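Local coordinates for protein putative C39-like peptidase (Bacillus anthracis, PDB 3ERV) that is of unknown function but is probably a papain-like cysteine peptidase of the C39-like family, at residues 103-108 against 171-176; 78-83 against 92-97. All blocks are in the same frame, centred on the assembly; numbering follows the deposited sequence.

Contact 1: 103-108 against 171-176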
loop_
_atom_site.group_PDB
_atom_site.type_symbol
_atom_site.label_atom_id
_atom_site.label_comp_id
_atom_site.label_asym_id
_atom_site.label_seq_id
_atom_site.Cartn_x
_atom_site.Cartn_y
_atom_site.Cartn_z
ATOM N N SER A 103 2.075 -16.956 11.164
ATOM C CA SER A 103 2.030 -16.763 9.702
ATOM C C SER A 103 1.186 -15.576 9.288
ATOM O O SER A 103 0.138 -15.339 9.878
ATOM C CB SER A 103 1.418 -17.992 9.025
ATOM O OG SER A 103 2.145 -19.130 9.406
ATOM N N GLY A 104 1.598 -14.896 8.213
ATOM C CA GLY A 104 0.796 -13.823 7.633
ATOM C C GLY A 104 1.427 -13.307 6.370
ATOM O O GLY A 104 2.598 -13.606 6.057
ATOM N N TYR A 105 0.676 -12.531 5.604
ATOM C CA TYR A 105 1.219 -11.996 4.396
ATOM C C TYR A 105 0.969 -10.466 4.298
ATOM O O TYR A 105 1.843 -9.662 4.647
ATOM C CB TYR A 105 0.629 -12.776 3.197
ATOM C CG TYR A 105 1.034 -12.190 1.852
ATOM C CD1 TYR A 105 2.389 -12.104 1.493
ATOM C CD2 TYR A 105 0.079 -11.737 0.940
ATOM C CE1 TYR A 105 2.780 -11.567 0.271
ATOM C CE2 TYR A 105 0.461 -11.185 -0.287
ATOM C CZ TYR A 105 1.842 -11.133 -0.609
ATOM O OH TYR A 105 2.290 -10.635 -1.808
ATOM N N GLY A 106 -0.244 -10.069 3.891
ATOM C CA GLY A 106 -0.546 -8.641 3.663
ATOM C C GLY A 106 -1.945 -8.596 3.095
ATOM O O GLY A 106 -2.698 -9.582 3.185
ATOM N N VAL A 107 -2.290 -7.475 2.482
ATOM C CA VAL A 107 -3.639 -7.269 1.988
ATOM C C VAL A 107 -3.490 -6.459 0.713
ATOM O O VAL A 107 -2.580 -5.637 0.598
ATOM C CB VAL A 107 -4.535 -6.529 3.033
ATOM C CG1 VAL A 107 -3.950 -5.141 3.325
ATOM C CG2 VAL A 107 -5.962 -6.387 2.505
ATOM N N TYR A 108 -4.355 -6.704 -0.262
ATOM C CA TYR A 108 -4.243 -6.024 -1.539
ATOM C C TYR A 108 -5.239 -4.854 -1.614
ATOM O O TYR A 108 -5.887 -4.504 -0.636
ATOM C CB TYR A 108 -4.394 -7.024 -2.695
ATOM C CG TYR A 108 -3.132 -7.838 -2.984
ATOM C CD1 TYR A 108 -1.947 -7.583 -2.279
ATOM C CD2 TYR A 108 -3.102 -8.838 -4.000
ATOM C CE1 TYR A 108 -0.779 -8.292 -2.529
ATOM C CE2 TYR A 108 -1.918 -9.559 -4.270
ATOM C CZ TYR A 108 -0.748 -9.267 -3.522
ATOM O OH TYR A 108 0.466 -9.941 -3.728
ATOM N N VAL A 171 -3.295 -16.540 -6.931
ATOM C CA VAL A 171 -2.763 -15.220 -6.744
ATOM C C VAL A 171 -1.252 -15.310 -6.611
ATOM O O VAL A 171 -0.729 -16.198 -5.957
ATOM C CB VAL A 171 -3.440 -14.431 -5.547
ATOM C CG1 VAL A 171 -3.646 -15.335 -4.350
ATOM C CG2 VAL A 171 -2.581 -13.223 -5.119
ATOM N N SER A 172 -0.569 -14.375 -7.256
ATOM C CA SER A 172 0.872 -14.279 -7.145
ATOM C C SER A 172 1.281 -13.454 -5.933
ATOM O O SER A 172 0.807 -12.319 -5.752
ATOM C CB SER A 172 1.441 -13.673 -8.409
ATOM O OG SER A 172 1.159 -14.562 -9.481
ATOM N N ILE A 173 2.116 -14.064 -5.086
ATOM C CA ILE A 173 2.636 -13.441 -3.893
ATOM C C ILE A 173 4.172 -13.487 -3.869
ATOM O O ILE A 173 4.801 -14.325 -4.521
ATOM C CB ILE A 173 2.053 -14.102 -2.581
ATOM C CG1 ILE A 173 2.652 -15.478 -2.325
ATOM C CG2 ILE A 173 0.484 -14.084 -2.529
ATOM C CD1 ILE A 173 3.752 -15.398 -1.314
ATOM N N THR A 174 4.768 -12.528 -3.187
ATOM C CA THR A 174 6.170 -12.556 -2.906
ATOM C C THR A 174 6.348 -12.054 -1.485
ATOM O O THR A 174 5.727 -11.066 -1.124
ATOM C CB THR A 174 7.023 -11.661 -3.869
ATOM O OG1 THR A 174 8.332 -11.543 -3.304
ATOM C CG2 THR A 174 6.442 -10.245 -4.040
ATOM N N TYR A 175 7.223 -12.698 -0.703
ATOM C CA TYR A 175 7.426 -12.272 0.683
ATOM C C TYR A 175 8.263 -11.008 0.780
ATOM O O TYR A 175 8.667 -10.594 1.850
ATOM C CB TYR A 175 8.012 -13.407 1.516
ATOM C CG TYR A 175 7.480 -14.770 1.102
ATOM C CD1 TYR A 175 6.292 -15.282 1.642
ATOM C CD2 TYR A 175 8.177 -15.552 0.160
ATOM C CE1 TYR A 175 5.812 -16.545 1.265
ATOM C CE2 TYR A 175 7.719 -16.829 -0.228
ATOM C CZ TYR A 175 6.532 -17.311 0.319
ATOM O OH TYR A 175 6.082 -18.563 -0.070
ATOM N N ASN A 176 8.513 -10.419 -0.367
ATOM C CA ASN A 176 9.080 -9.093 -0.529
ATOM C C ASN A 176 7.956 -8.024 -0.550
ATOM O O ASN A 176 8.246 -6.843 -0.666
ATOM C CB ASN A 176 9.699 -9.042 -1.966
ATOM C CG ASN A 176 11.066 -9.645 -2.041
ATOM O OD1 ASN A 176 12.057 -8.925 -1.928
ATOM N ND2 ASN A 176 11.146 -10.973 -2.249
#

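Contact 2: 78-83 against 92-97. With EDO (1,2-ethanediol), chain B.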
loop_
_atom_site.group_PDB
_atom_site.type_symbol
_atom_site.label_atom_id
_atom_site.label_comp_id
_atom_site.label_asym_id
_atom_site.label_seq_id
_atom_site.Cartn_x
_atom_site.Cartn_y
_atom_site.Cartn_z
ATOM N N VAL A 78 -8.601 -12.516 6.593
ATOM C CA VAL A 78 -8.845 -13.919 6.253
ATOM C C VAL A 78 -7.796 -14.826 6.876
ATOM O O VAL A 78 -6.671 -14.423 7.129
ATOM C CB VAL A 78 -8.925 -14.145 4.723
ATOM C CG1 VAL A 78 -10.079 -13.370 4.123
ATOM C CG2 VAL A 78 -7.599 -13.759 4.018
ATOM N N ASP A 79 -8.167 -16.060 7.160
ATOM C CA ASP A 79 -7.208 -16.994 7.718
ATOM C C ASP A 79 -6.053 -17.234 6.749
ATOM O O ASP A 79 -6.269 -17.254 5.541
ATOM C CB ASP A 79 -7.880 -18.312 8.025
ATOM C CG ASP A 79 -8.688 -18.251 9.263
ATOM O OD1 ASP A 79 -8.592 -17.225 9.974
ATOM O OD2 ASP A 79 -9.420 -19.216 9.535
ATOM N N PHE A 80 -4.847 -17.407 7.297
ATOM C CA PHE A 80 -3.663 -17.777 6.504
ATOM C C PHE A 80 -3.877 -19.099 5.705
ATOM O O PHE A 80 -3.585 -19.185 4.510
ATOM C CB PHE A 80 -2.440 -17.943 7.401
ATOM C CG PHE A 80 -1.157 -18.060 6.624
ATOM C CD1 PHE A 80 -0.548 -16.930 6.095
ATOM C CD2 PHE A 80 -0.575 -19.312 6.394
ATOM C CE1 PHE A 80 0.636 -17.045 5.366
ATOM C CE2 PHE A 80 0.599 -19.435 5.655
ATOM C CZ PHE A 80 1.217 -18.308 5.151
ATOM N N MET A 81 -4.418 -20.096 6.389
ATOM C CA MET A 81 -4.712 -21.390 5.800
ATOM C C MET A 81 -5.927 -21.952 6.528
ATOM O O MET A 81 -5.987 -21.919 7.760
ATOM C CB MET A 81 -3.533 -22.345 6.020
ATOM C CG MET A 81 -3.860 -23.837 5.579
ATOM S SD MET A 81 -3.201 -24.140 3.951
ATOM C CE MET A 81 -1.543 -24.181 4.402
ATOM N N ASN A 82 -6.890 -22.461 5.780
ATOM C CA ASN A 82 -8.077 -23.070 6.367
ATOM C C ASN A 82 -8.632 -24.163 5.453
ATOM O O ASN A 82 -8.891 -23.899 4.279
ATOM C CB ASN A 82 -9.152 -22.012 6.565
ATOM C CG ASN A 82 -10.382 -22.568 7.241
ATOM O OD1 ASN A 82 -10.312 -23.048 8.374
ATOM N ND2 ASN A 82 -11.506 -22.529 6.551
ATOM N N ASP A 83 -8.791 -25.391 5.974
ATOM C CA ASP A 83 -9.371 -26.484 5.153
ATOM C C ASP A 83 -8.456 -26.751 3.942
ATOM O O ASP A 83 -8.926 -27.033 2.848
ATOM C CB ASP A 83 -10.757 -26.025 4.669
ATOM C CG ASP A 83 -11.711 -27.173 4.383
ATOM O OD1 ASP A 83 -11.645 -28.195 5.104
ATOM O OD2 ASP A 83 -12.543 -27.043 3.431
ATOM N N GLY A 92 -9.052 -10.303 2.098
ATOM C CA GLY A 92 -8.782 -9.599 3.342
ATOM C C GLY A 92 -7.297 -9.655 3.638
ATOM O O GLY A 92 -6.518 -10.284 2.877
ATOM N N PHE A 93 -6.899 -9.044 4.762
ATOM C CA PHE A 93 -5.543 -9.230 5.233
ATOM C C PHE A 93 -5.320 -10.700 5.563
ATOM O O PHE A 93 -6.078 -11.295 6.329
ATOM C CB PHE A 93 -5.218 -8.334 6.461
ATOM C CG PHE A 93 -3.793 -8.405 6.866
ATOM C CD1 PHE A 93 -2.909 -7.409 6.490
ATOM C CD2 PHE A 93 -3.311 -9.516 7.587
ATOM C CE1 PHE A 93 -1.531 -7.493 6.861
ATOM C CE2 PHE A 93 -1.948 -9.627 7.936
ATOM C CZ PHE A 93 -1.056 -8.619 7.584
ATOM N N VAL A 94 -4.252 -11.288 5.027
ATOM C CA VAL A 94 -4.042 -12.753 5.189
ATOM C C VAL A 94 -3.172 -13.073 6.411
ATOM O O VAL A 94 -1.947 -12.778 6.427
ATOM C CB VAL A 94 -3.394 -13.437 3.906
ATOM C CG1 VAL A 94 -3.231 -14.980 4.113
ATOM C CG2 VAL A 94 -4.200 -13.165 2.661
ATOM N N GLY A 95 -3.789 -13.675 7.425
ATOM C CA GLY A 95 -3.056 -14.054 8.574
ATOM C C GLY A 95 -2.847 -12.927 9.576
ATOM O O GLY A 95 -3.749 -12.080 9.772
ATOM N N ASN A 96 -1.669 -12.914 10.192
ATOM C CA ASN A 96 -1.420 -12.148 11.409
ATOM C C ASN A 96 -0.762 -10.804 11.133
ATOM O O ASN A 96 0.373 -10.733 10.667
ATOM C CB ASN A 96 -0.597 -12.987 12.387
ATOM C CG ASN A 96 -0.731 -12.500 13.814
ATOM O OD1 ASN A 96 -0.307 -11.371 14.137
ATOM N ND2 ASN A 96 -1.352 -13.324 14.675
ATOM N N ILE A 97 -1.532 -9.729 11.321
ATOM C CA ILE A 97 -1.029 -8.380 11.121
ATOM C C ILE A 97 -0.038 -7.920 12.235
ATOM O O ILE A 97 0.800 -7.054 12.003
ATOM C CB ILE A 97 -2.222 -7.391 11.003
ATOM C CG1 ILE A 97 -1.770 -6.036 10.405
ATOM C CG2 ILE A 97 -2.950 -7.272 12.385
ATOM C CD1 ILE A 97 -2.960 -5.200 9.872
HETATM C C1 EDO B . -4.554 -10.281 13.150
HETATM O O1 EDO B . -4.370 -10.305 11.739
HETATM C C2 EDO B . -5.200 -11.526 13.691
HETATM O O2 EDO B . -4.247 -12.581 13.826
#

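Contact 1: 103-108 against 171-176
Y105 and Y108 reach across to strand 169-173 and meet it with their hydroxyls. The two phenol oxygens are bonded to each other, Y105 OH to Y108 OH at 2.7 Å, and either may be the donor. Y108 OH also lies 3.1 Å from S172 O, near the plane of the Y108 ring, but whether its proton goes there or to Y105 OH is not settled. Y105 OH in turn receives a weak bond from the backbone N of T174, 3.4 Å long. With CG anti to the backbone N, chi1 174° sets the Y105 ring beside I173 and T174, and Y105 CE1, at the ring edge, comes 3.3 Å from T174 O. I173 slides past this ring in the opposite direction and makes an off-centre CH-pi contact, I173 CG2 lying 4.1 Å from the Y105 centroid and 30° off the ring normal. V171 CG2 touches Y108 CE2 at 3.8 Å. Further along the chain, T174 OG1 accepts from N176 N, forming an ST turn, and also from N176 ND2. W164, on strand 162-166, meets the Y105 ring as well. Y108 is the N-cap residue of helix 109-119, and its loop packs here on the two-stranded antiparallel hairpin of strands 162-166 and 169-173.

Contact 2: 78-83 against 92-97
A short parallel bridge in a three-stranded mixed sheet brings V78 beside V94. V78 uses both of its backbone polar groups: V78 N donates to F93 O at 2.8 Å, and V78 O accepts from G95 N at 3.0 Å. The second bond runs almost straight out from the carbonyl, whereas V78 N stands 34° out of the F93 carbonyl plane. The valine side chains lie on one face of the sheet and cross at a slant, V78 CG2 meeting V94 CG2 at 3.7 Å. V94 CG1, anti to the backbone N (chi1 -178°), is the other branch; it lies 3.7 Å from F80 CA and 3.9 Å from F80 CD1, the two side chains crossing at about a right angle. G95, with a positive phi of 83°, passes close to F80, G95 CA lying 4.1 Å from F80 CB. Past the strand, a 1,2-ethanediol, probably from the crystallisation liquor, bridges the turn: its O1 donates to G95 O and accepts from I97 N. I97 CB lies over one face of the F93 ring, toward its rim. The contact is a single parallel bridge, V78 with V94, joining strand 93-94 to the central strand 77-82 of a small mixed sheet.

In the fold
Both segments of contact 2 precede those of contact 1 in the chain, and the two centres are 10 Å apart. They meet through V94: V94 O probably accepts from Y105 N at 2.8 Å, and V94 N probably donates to G106 O. The loop 103-108 therefore runs beside strand 93-94, with S103 packing on F80 and G106 on F93, and links the small mixed sheet to the hairpin of strands 162-166 and 169-173. E51, on helix 50-61, accepts from V107 N and touches F93. That helix starts with C50, which with H178 and D194 would form a plausible, unconfirmed Cys-His-Asp triad; the F93 side chain lies near this possible triad without touching it.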